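PDB 5C1F: septation protein imp2 from Schizosaccharomyces pombe, which binds membrane phospholipids through its F-BAR domain, links them to the cytoskeleton and is required for normal septation, where it takes part in disassembling the medial ring. Local coordinates for residues S9-Y20 / W200-D209; T68-V77 / N250-D259. One frame throughout, in Å; residues are numbered along the deposited sequence.

Interaction 1: S9-Y20 / W200-D209; sequences SNYFWGANDEGY and WTNEWRSTCD
Ser9 and Arg205 bring the two backbones to 5.1 Å between their CA atoms, where the N-terminal segment 9-20 lies against helix 162-252 of the F-BAR helical bundle. Four rings, Trp13, Tyr20, Trp200 and Trp204, form an aromatic cluster at this join. Trp204 is central to it. Its CG stands anti to the backbone N (chi1 180°), which carries the indole out from the helix to the loop. There Trp204 NE1 donates to Phe12 O at 2.9 Å, nearly in the ring plane and fairly straight at 160°. Trp204 CD1, on the same edge, lies over a face of Trp13, 3.6 Å from Trp13 CZ3, in a T-shaped pair with planes at 76°. Trp13 is held from its own segment, since Trp13 NE1 donates to Ser9 O at 2.6 Å. Its CH2 edge meets Thr201 O, in the ring plane. Tyr20 takes part in two offset edge-to-face pairs. It receives the edge of Trp200 on its face and turns its own edge to the face of Trp204. His126 of helix 69-155 stacks on Tyr20 and hydrogen-bonds Asp17, while Lys129 makes a salt bridge with Asp17 and a cation-pi contact with Trp200. Trp13 O accepts a hydrogen bond from Thr269 OG1 of the second subunit, whose Arg301 pairs with Asp209. Trp200 CH2 comes to 3.4 Å from Tyr20 CD1.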
loop_
_atom_site.group_PDB
_atom_site.type_symbol
_atom_site.label_atom_id
_atom_site.label_comp_id
_atom_site.label_asym_id
_atom_site.label_seq_id
_atom_site.Cartn_x
_atom_site.Cartn_y
_atom_site.Cartn_z
ATOM N N SER A 9 3.873 -13.201 44.623
ATOM C CA SER A 9 3.810 -13.137 46.078
ATOM C C SER A 9 4.860 -14.013 46.748
ATOM O O SER A 9 5.434 -13.633 47.765
ATOM C CB SER A 9 2.423 -13.553 46.570
ATOM O OG SER A 9 1.412 -12.733 46.017
ATOM N N ASN A 10 5.106 -15.185 46.173
ATOM C CA ASN A 10 5.952 -16.183 46.817
ATOM C C ASN A 10 7.354 -16.285 46.232
ATOM O O ASN A 10 8.180 -17.047 46.730
ATOM C CB ASN A 10 5.283 -17.558 46.749
ATOM C CG ASN A 10 3.991 -17.616 47.533
ATOM O OD1 ASN A 10 3.787 -16.842 48.469
ATOM N ND2 ASN A 10 3.112 -18.539 47.161
ATOM N N TYR A 11 7.627 -15.526 45.177
ATOM C CA TYR A 11 8.877 -15.713 44.454
ATOM C C TYR A 11 9.642 -14.421 44.194
ATOM O O TYR A 11 10.563 -14.398 43.377
ATOM C CB TYR A 11 8.605 -16.432 43.127
ATOM C CG TYR A 11 8.284 -17.902 43.302
ATOM C CD1 TYR A 11 7.005 -18.319 43.649
ATOM C CD2 TYR A 11 9.264 -18.872 43.127
ATOM C CE1 TYR A 11 6.710 -19.660 43.816
ATOM C CE2 TYR A 11 8.976 -20.216 43.290
ATOM C CZ TYR A 11 7.698 -20.604 43.635
ATOM O OH TYR A 11 7.402 -21.939 43.799
ATOM N N PHE A 12 9.282 -13.350 44.894
ATOM C CA PHE A 12 10.014 -12.099 44.741
ATOM C C PHE A 12 10.356 -11.469 46.079
ATOM O O PHE A 12 9.981 -10.333 46.365
ATOM C CB PHE A 12 9.228 -11.124 43.869
ATOM C CG PHE A 12 9.326 -11.432 42.406
ATOM C CD1 PHE A 12 10.432 -11.025 41.676
ATOM C CD2 PHE A 12 8.334 -12.153 41.767
ATOM C CE1 PHE A 12 10.536 -11.318 40.329
ATOM C CE2 PHE A 12 8.432 -12.448 40.420
ATOM C CZ PHE A 12 9.536 -12.030 39.700
ATOM N N TRP A 13 11.086 -12.225 46.890
ATOM C CA TRP A 13 11.585 -11.730 48.161
ATOM C C TRP A 13 13.102 -11.591 48.096
ATOM O O TRP A 13 13.629 -10.913 47.212
ATOM C CB TRP A 13 11.160 -12.657 49.302
ATOM C CG TRP A 13 9.671 -12.721 49.465
ATOM C CD1 TRP A 13 8.822 -13.628 48.903
ATOM C CD2 TRP A 13 8.853 -11.826 50.228
ATOM N NE1 TRP A 13 7.526 -13.360 49.276
ATOM C CE2 TRP A 13 7.519 -12.258 50.088
ATOM C CE3 TRP A 13 9.119 -10.705 51.020
ATOM C CZ2 TRP A 13 6.456 -11.607 50.709
ATOM C CZ3 TRP A 13 8.063 -10.061 51.635
ATOM C CH2 TRP A 13 6.747 -10.513 51.476
ATOM N N GLY A 14 13.802 -12.240 49.020
ATOM C CA GLY A 14 15.247 -12.130 49.090
ATOM C C GLY A 14 15.676 -11.416 50.355
ATOM O O GLY A 14 14.918 -10.619 50.909
ATOM N N ALA A 15 16.894 -11.695 50.807
ATOM C CA ALA A 15 17.371 -11.189 52.091
ATOM C C ALA A 15 17.605 -9.678 52.087
ATOM O O ALA A 15 17.728 -9.066 53.148
ATOM C CB ALA A 15 18.647 -11.915 52.495
ATOM N N ASN A 16 17.668 -9.080 50.902
ATOM C CA ASN A 16 17.879 -7.638 50.795
ATOM C C ASN A 16 16.815 -6.951 49.945
ATOM O O ASN A 16 17.090 -5.940 49.296
ATOM C CB ASN A 16 19.265 -7.344 50.219
ATOM C CG ASN A 16 20.382 -7.931 51.060
ATOM O OD1 ASN A 16 20.786 -7.351 52.070
ATOM N ND2 ASN A 16 20.892 -9.085 50.645
ATOM N N ASP A 17 15.604 -7.505 49.966
ATOM C CA ASP A 17 14.484 -6.990 49.181
ATOM C C ASP A 17 14.831 -6.915 47.699
ATOM O O ASP A 17 14.563 -5.910 47.038
ATOM C CB ASP A 17 14.055 -5.611 49.687
ATOM C CG ASP A 17 13.812 -5.589 51.181
ATOM O OD1 ASP A 17 13.538 -6.664 51.758
ATOM O OD2 ASP A 17 13.894 -4.496 51.777
ATOM N N GLU A 18 15.436 -7.982 47.187
ATOM C CA GLU A 18 15.820 -8.053 45.783
ATOM C C GLU A 18 14.601 -7.943 44.874
ATOM O O GLU A 18 14.637 -7.252 43.858
ATOM C CB GLU A 18 16.580 -9.352 45.496
ATOM C CG GLU A 18 18.052 -9.334 45.903
ATOM C CD GLU A 18 18.280 -9.635 47.379
ATOM O OE1 GLU A 18 17.310 -9.600 48.167
ATOM O OE2 GLU A 18 19.440 -9.915 47.750
ATOM N N GLY A 19 13.524 -8.624 45.250
ATOM C CA GLY A 19 12.276 -8.554 44.511
ATOM C C GLY A 19 11.690 -7.158 44.472
ATOM O O GLY A 19 11.036 -6.782 43.501
ATOM N N TYR A 20 11.926 -6.389 45.529
ATOM C CA TYR A 20 11.423 -5.022 45.608
ATOM C C TYR A 20 12.050 -4.145 44.540
ATOM O O TYR A 20 11.350 -3.503 43.763
ATOM C CB TYR A 20 11.684 -4.422 46.991
ATOM C CG TYR A 20 11.339 -2.948 47.093
ATOM C CD1 TYR A 20 10.021 -2.530 47.227
ATOM C CD2 TYR A 20 12.333 -1.978 47.066
ATOM C CE1 TYR A 20 9.702 -1.185 47.325
ATOM C CE2 TYR A 20 12.024 -0.632 47.163
ATOM C CZ TYR A 20 10.708 -0.241 47.292
ATOM O OH TYR A 20 10.399 1.099 47.389
ATOM N N TRP A 200 5.236 -4.751 56.352
ATOM C CA TRP A 200 5.943 -4.841 55.080
ATOM C C TRP A 200 5.599 -6.118 54.319
ATOM O O TRP A 200 5.360 -6.084 53.112
ATOM C CB TRP A 200 7.453 -4.768 55.302
ATOM C CG TRP A 200 8.228 -5.228 54.112
ATOM C CD1 TRP A 200 8.929 -6.391 53.991
ATOM C CD2 TRP A 200 8.356 -4.548 52.860
ATOM N NE1 TRP A 200 9.498 -6.471 52.743
ATOM C CE2 TRP A 200 9.160 -5.351 52.029
ATOM C CE3 TRP A 200 7.873 -3.333 52.363
ATOM C CZ2 TRP A 200 9.494 -4.979 50.729
ATOM C CZ3 TRP A 200 8.204 -2.967 51.072
ATOM C CH2 TRP A 200 9.007 -3.787 50.270
ATOM N N THR A 201 5.587 -7.240 55.031
ATOM C CA THR A 201 5.269 -8.536 54.442
ATOM C C THR A 201 3.882 -8.534 53.805
ATOM O O THR A 201 3.699 -9.034 52.693
ATOM C CB THR A 201 5.350 -9.663 55.494
ATOM O OG1 THR A 201 6.711 -9.832 55.913
ATOM C CG2 THR A 201 4.837 -10.976 54.925
ATOM N N ASN A 202 2.912 -7.957 54.506
ATOM C CA ASN A 202 1.546 -7.884 53.997
ATOM C C ASN A 202 1.406 -6.936 52.814
ATOM O O ASN A 202 0.681 -7.220 51.862
ATOM C CB ASN A 202 0.587 -7.457 55.108
ATOM C CG ASN A 202 0.039 -8.636 55.887
ATOM O OD1 ASN A 202 -0.213 -9.701 55.324
ATOM N ND2 ASN A 202 -0.149 -8.450 57.189
ATOM N N GLU A 203 2.104 -5.807 52.879
ATOM C CA GLU A 203 1.977 -4.773 51.862
ATOM C C GLU A 203 2.668 -5.178 50.565
ATOM O O GLU A 203 2.152 -4.933 49.476
ATOM C CB GLU A 203 2.548 -3.451 52.375
ATOM C CG GLU A 203 1.718 -2.241 51.995
ATOM C CD GLU A 203 0.295 -2.329 52.514
ATOM O OE1 GLU A 203 0.115 -2.608 53.719
ATOM O OE2 GLU A 203 -0.643 -2.132 51.712
ATOM N N TRP A 204 3.836 -5.801 50.686
ATOM C CA TRP A 204 4.569 -6.251 49.512
ATOM C C TRP A 204 3.839 -7.403 48.841
ATOM O O TRP A 204 3.878 -7.541 47.619
ATOM C CB TRP A 204 5.996 -6.666 49.876
ATOM C CG TRP A 204 6.790 -7.139 48.695
ATOM C CD1 TRP A 204 7.358 -8.368 48.529
ATOM C CD2 TRP A 204 7.092 -6.395 47.507
ATOM N NE1 TRP A 204 8.003 -8.432 47.318
ATOM C CE2 TRP A 204 7.856 -7.232 46.672
ATOM C CE3 TRP A 204 6.797 -5.099 47.073
ATOM C CZ2 TRP A 204 8.323 -6.820 45.426
ATOM C CZ3 TRP A 204 7.264 -4.690 45.836
ATOM C CH2 TRP A 204 8.016 -5.548 45.027
ATOM N N ARG A 205 3.172 -8.229 49.642
ATOM C CA ARG A 205 2.314 -9.277 49.100
ATOM C C ARG A 205 1.212 -8.666 48.246
ATOM O O ARG A 205 0.971 -9.101 47.123
ATOM C CB ARG A 205 1.699 -10.118 50.221
ATOM C CG ARG A 205 0.335 -10.692 49.860
ATOM C CD ARG A 205 -0.244 -11.537 50.979
ATOM N NE ARG A 205 -1.663 -11.816 50.775
ATOM C CZ ARG A 205 -2.141 -12.666 49.872
ATOM N NH1 ARG A 205 -1.316 -13.325 49.068
ATOM N NH2 ARG A 205 -3.449 -12.853 49.765
ATOM N N SER A 206 0.548 -7.652 48.793
ATOM C CA SER A 206 -0.523 -6.958 48.094
ATOM C C SER A 206 0.001 -6.307 46.819
ATOM O O SER A 206 -0.647 -6.352 45.772
ATOM C CB SER A 206 -1.160 -5.907 49.007
ATOM O OG SER A 206 -2.129 -5.144 48.313
ATOM N N THR A 207 1.186 -5.714 46.917
ATOM C CA THR A 207 1.824 -5.065 45.777
ATOM C C THR A 207 2.206 -6.083 44.705
ATOM O O THR A 207 2.049 -5.828 43.513
ATOM C CB THR A 207 3.082 -4.281 46.208
ATOM O OG1 THR A 207 2.728 -3.325 47.215
ATOM C CG2 THR A 207 3.695 -3.553 45.023
ATOM N N CYS A 208 2.706 -7.238 45.136
ATOM C CA CYS A 208 3.094 -8.294 44.205
ATOM C C CYS A 208 1.899 -8.797 43.402
ATOM O O CYS A 208 2.021 -9.088 42.211
ATOM C CB CYS A 208 3.751 -9.457 44.950
ATOM S SG CYS A 208 5.466 -9.154 45.428
ATOM N N ASP A 209 0.746 -8.901 44.058
ATOM C CA ASP A 209 -0.480 -9.297 43.376
ATOM C C ASP A 209 -0.827 -8.296 42.279
ATOM O O ASP A 209 -1.133 -8.680 41.152
ATOM C CB ASP A 209 -1.644 -9.425 44.366
ATOM C CG ASP A 209 -1.622 -10.738 45.131
ATOM O OD1 ASP A 209 -1.093 -11.736 44.594
ATOM O OD2 ASP A 209 -2.138 -10.774 46.268
#

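Interaction 2: T68-V77 / N250-D259; sequences TGCLKESVQV and NLEQCSVSQD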
loop_
_atom_site.group_PDB
_atom_site.type_symbol
_atom_site.label_atom_id
_atom_site.label_comp_id
_atom_site.label_asym_id
_atom_site.label_seq_id
_atom_site.Cartn_x
_atom_site.Cartn_y
_atom_site.Cartn_z
ATOM N N THR A 68 -14.158 4.253 -26.577
ATOM C CA THR A 68 -15.604 4.172 -26.788
ATOM C C THR A 68 -16.185 2.884 -26.207
ATOM O O THR A 68 -15.443 1.996 -25.787
ATOM C CB THR A 68 -15.971 4.236 -28.294
ATOM O OG1 THR A 68 -15.529 3.040 -28.950
ATOM C CG2 THR A 68 -15.332 5.447 -28.967
ATOM N N GLY A 69 -17.512 2.794 -26.184
ATOM C CA GLY A 69 -18.203 1.561 -25.847
ATOM C C GLY A 69 -18.032 1.081 -24.422
ATOM O O GLY A 69 -17.802 1.873 -23.508
ATOM N N CYS A 70 -18.141 -0.228 -24.229
ATOM C CA CYS A 70 -18.023 -0.795 -22.894
ATOM C C CYS A 70 -16.565 -0.818 -22.438
ATOM O O CYS A 70 -16.283 -0.889 -21.242
ATOM C CB CYS A 70 -18.634 -2.204 -22.844
ATOM S SG CYS A 70 -17.779 -3.482 -23.809
ATOM N N LEU A 71 -15.637 -0.750 -23.390
ATOM C CA LEU A 71 -14.217 -0.713 -23.054
ATOM C C LEU A 71 -13.879 0.583 -22.314
ATOM O O LEU A 71 -13.108 0.572 -21.353
ATOM C CB LEU A 71 -13.354 -0.858 -24.310
ATOM C CG LEU A 71 -11.834 -0.917 -24.115
ATOM C CD1 LEU A 71 -11.442 -2.014 -23.132
ATOM C CD2 LEU A 71 -11.128 -1.121 -25.448
ATOM N N LYS A 72 -14.464 1.694 -22.758
ATOM C CA LYS A 72 -14.313 2.965 -22.057
ATOM C C LYS A 72 -14.918 2.872 -20.657
ATOM O O LYS A 72 -14.358 3.394 -19.693
ATOM C CB LYS A 72 -14.968 4.105 -22.840
ATOM C CG LYS A 72 -14.773 5.478 -22.204
ATOM C CD LYS A 72 -15.559 6.559 -22.939
ATOM C CE LYS A 72 -15.376 7.927 -22.283
ATOM N NZ LYS A 72 -16.081 9.015 -23.028
ATOM N N GLU A 73 -16.059 2.199 -20.553
ATOM C CA GLU A 73 -16.719 2.012 -19.266
ATOM C C GLU A 73 -15.847 1.202 -18.317
ATOM O O GLU A 73 -15.757 1.507 -17.129
ATOM C CB GLU A 73 -18.076 1.329 -19.446
ATOM C CG GLU A 73 -19.118 2.210 -20.119
ATOM C CD GLU A 73 -20.454 1.512 -20.310
ATOM O OE1 GLU A 73 -20.524 0.280 -20.105
ATOM O OE2 GLU A 73 -21.437 2.198 -20.666
ATOM N N SER A 74 -15.202 0.172 -18.853
ATOM C CA SER A 74 -14.328 -0.680 -18.059
ATOM C C SER A 74 -13.166 0.105 -17.461
ATOM O O SER A 74 -12.794 -0.107 -16.310
ATOM C CB SER A 74 -13.798 -1.837 -18.906
ATOM O OG SER A 74 -14.853 -2.708 -19.277
ATOM N N VAL A 75 -12.594 1.014 -18.244
ATOM C CA VAL A 75 -11.519 1.858 -17.741
ATOM C C VAL A 75 -12.054 2.762 -16.631
ATOM O O VAL A 75 -11.379 3.013 -15.630
ATOM C CB VAL A 75 -10.893 2.708 -18.864
ATOM C CG1 VAL A 75 -9.806 3.605 -18.312
ATOM C CG2 VAL A 75 -10.334 1.806 -19.959
ATOM N N GLN A 76 -13.283 3.234 -16.800
ATOM C CA GLN A 76 -13.898 4.075 -15.784
ATOM C C GLN A 76 -14.198 3.278 -14.519
ATOM O O GLN A 76 -13.935 3.741 -13.409
ATOM C CB GLN A 76 -15.167 4.725 -16.326
ATOM C CG GLN A 76 -14.881 5.798 -17.351
ATOM C CD GLN A 76 -16.135 6.468 -17.868
ATOM O OE1 GLN A 76 -17.250 5.998 -17.636
ATOM N NE2 GLN A 76 -15.959 7.577 -18.576
ATOM N N VAL A 77 -14.744 2.080 -14.694
ATOM C CA VAL A 77 -15.007 1.182 -13.576
ATOM C C VAL A 77 -13.706 0.828 -12.861
ATOM O O VAL A 77 -13.642 0.819 -11.631
ATOM C CB VAL A 77 -15.718 -0.102 -14.046
ATOM C CG1 VAL A 77 -15.666 -1.178 -12.973
ATOM C CG2 VAL A 77 -17.162 0.205 -14.429
ATOM N N ASN A 250 -17.241 -6.636 -14.570
ATOM C CA ASN A 250 -17.510 -5.641 -15.596
ATOM C C ASN A 250 -16.842 -6.004 -16.919
ATOM O O ASN A 250 -17.425 -5.833 -17.992
ATOM C CB ASN A 250 -17.041 -4.265 -15.132
ATOM C CG ASN A 250 -17.340 -3.180 -16.140
ATOM O OD1 ASN A 250 -16.472 -2.780 -16.913
ATOM N ND2 ASN A 250 -18.578 -2.697 -16.138
ATOM N N LEU A 251 -15.618 -6.511 -16.834
ATOM C CA LEU A 251 -14.878 -6.931 -18.018
ATOM C C LEU A 251 -15.545 -8.128 -18.694
ATOM O O LEU A 251 -15.613 -8.196 -19.923
ATOM C CB LEU A 251 -13.430 -7.262 -17.651
ATOM C CG LEU A 251 -12.554 -6.064 -17.266
ATOM C CD1 LEU A 251 -11.249 -6.512 -16.619
ATOM C CD2 LEU A 251 -12.268 -5.195 -18.484
ATOM N N GLU A 252 -16.039 -9.064 -17.888
ATOM C CA GLU A 252 -16.764 -10.226 -18.404
ATOM C C GLU A 252 -17.973 -9.827 -19.246
ATOM O O GLU A 252 -18.312 -10.503 -20.216
ATOM C CB GLU A 252 -17.224 -11.126 -17.257
ATOM C CG GLU A 252 -16.129 -11.963 -16.626
ATOM C CD GLU A 252 -16.647 -12.840 -15.497
ATOM O OE1 GLU A 252 -17.810 -12.652 -15.078
ATOM O OE2 GLU A 252 -15.893 -13.718 -15.029
ATOM N N GLN A 253 -18.624 -8.733 -18.867
ATOM C CA GLN A 253 -19.831 -8.282 -19.555
ATOM C C GLN A 253 -19.531 -7.350 -20.727
ATOM O O GLN A 253 -20.443 -6.892 -21.412
ATOM C CB GLN A 253 -20.768 -7.583 -18.570
ATOM C CG GLN A 253 -21.351 -8.509 -17.516
ATOM C CD GLN A 253 -22.166 -9.635 -18.126
ATOM O OE1 GLN A 253 -21.893 -10.812 -17.890
ATOM N NE2 GLN A 253 -23.177 -9.277 -18.912
ATOM N N CYS A 254 -18.251 -7.074 -20.956
ATOM C CA CYS A 254 -17.853 -6.174 -22.032
ATOM C C CYS A 254 -17.603 -6.936 -23.332
ATOM O O CYS A 254 -16.568 -7.576 -23.499
ATOM C CB CYS A 254 -16.609 -5.383 -21.630
ATOM S SG CYS A 254 -16.117 -4.131 -22.827
ATOM N N SER A 255 -18.563 -6.863 -24.249
ATOM C CA SER A 255 -18.460 -7.558 -25.525
ATOM C C SER A 255 -17.658 -6.749 -26.537
ATOM O O SER A 255 -18.006 -5.611 -26.848
ATOM C CB SER A 255 -19.853 -7.860 -26.085
ATOM O OG SER A 255 -19.770 -8.350 -27.414
ATOM N N VAL A 256 -16.585 -7.342 -27.050
ATOM C CA VAL A 256 -15.767 -6.679 -28.055
ATOM C C VAL A 256 -16.559 -6.493 -29.352
ATOM O O VAL A 256 -16.539 -5.415 -29.947
ATOM C CB VAL A 256 -14.463 -7.465 -28.336
ATOM C CG1 VAL A 256 -13.786 -6.955 -29.602
ATOM C CG2 VAL A 256 -13.515 -7.368 -27.144
ATOM N N SER A 257 -17.273 -7.534 -29.774
ATOM C CA SER A 257 -18.057 -7.463 -31.006
ATOM C C SER A 257 -19.145 -6.390 -30.927
ATOM O O SER A 257 -19.419 -5.707 -31.914
ATOM C CB SER A 257 -18.680 -8.824 -31.328
ATOM O OG SER A 257 -19.484 -9.290 -30.260
ATOM N N GLN A 258 -19.757 -6.233 -29.756
ATOM C CA GLN A 258 -20.769 -5.195 -29.578
ATOM C C GLN A 258 -20.123 -3.809 -29.635
ATOM O O GLN A 258 -20.685 -2.878 -30.209
ATOM C CB GLN A 258 -21.526 -5.386 -28.258
ATOM C CG GLN A 258 -22.634 -4.358 -28.001
ATOM C CD GLN A 258 -23.755 -4.413 -29.032
ATOM O OE1 GLN A 258 -24.016 -5.458 -29.630
ATOM N NE2 GLN A 258 -24.424 -3.283 -29.240
ATOM N N ASP A 259 -18.937 -3.686 -29.048
ATOM C CA ASP A 259 -18.179 -2.440 -29.080
ATOM C C ASP A 259 -17.791 -2.041 -30.504
ATOM O O ASP A 259 -17.839 -0.862 -30.861
ATOM C CB ASP A 259 -16.919 -2.564 -28.220
ATOM C CG ASP A 259 -17.065 -1.890 -26.869
ATOM O OD1 ASP A 259 -18.212 -1.588 -26.469
ATOM O OD2 ASP A 259 -16.026 -1.664 -26.207
HETATM O O HOH W 1 -17.404 1.427 -29.031
HETATM O O HOH W 2 -18.231 -2.074 -19.347
HETATM O O HOH W 3 -20.565 -0.425 -17.504
#
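Cys70 SG sits between its backbone N and carbonyl carbon (chi1 67°), whereas Cys254 SG lies anti to its backbone N (chi1 -175°). These two torsions turn the sulfurs toward each other, and Cys70 SG and Cys254 SG close a disulfide at 2.0 Å with a chi3 of 83°. Beside it the Asp259 carboxylate straddles the first turn of helix 69-155. Asp259 OD1 accepts from Cys70 N at 2.6 Å, and Asp259 OD2 accepts from Leu71 N at 3.0 Å. Both oxygens use their syn lone pairs, so one carboxylate grips two successive backbone N-H groups and its rotation is fixed. The negative charge at a helix N-terminus is probably stabilised there, and Arg219 of the second subunit adds a salt bridge to OD2. Gly69 CA packs 3.2 Å from Asp259 OD1, where a side chain would clash. With an alanine at Asp259, the N-H groups of Cys70 and Leu71 are likely to lose these acceptors, and Arg219 of the second subunit this charge partner. One turn further on, Ser74 OG lies 2.9 Å from Asn250 OD1, and a water lies within hydrogen-bonding distance of Cys70 O and Asn250 OD1. Val77 CG2 packs 3.7 Å from Asn250 ND2. The arrangement is a disulfide-linked junction of F-BAR helices, with a carboxylate from helix 256-267 bound to two backbone N-H groups near the start of helix 69-155.

Overall arrangement
Interactions 1 and 2 lie on opposite sides of the chain's centre in the elongated F-BAR bundle. Their centres are about 75 Å apart and their nearest atoms about 55 Å apart, so they do not touch. Helix 162-252 runs through both, giving residues 200-209 to interaction 1 and its C-terminal end to interaction 2. Helix 69-155 also spans the distance: it begins in interaction 2, and its His126 and Lys129 reach interaction 1. The segments alternate along the chain. Interaction 1 is a buried aromatic packing, while interaction 2 is partly buried and covalently linked. Both also touch the second subunit, so each lies beside the dimer interface.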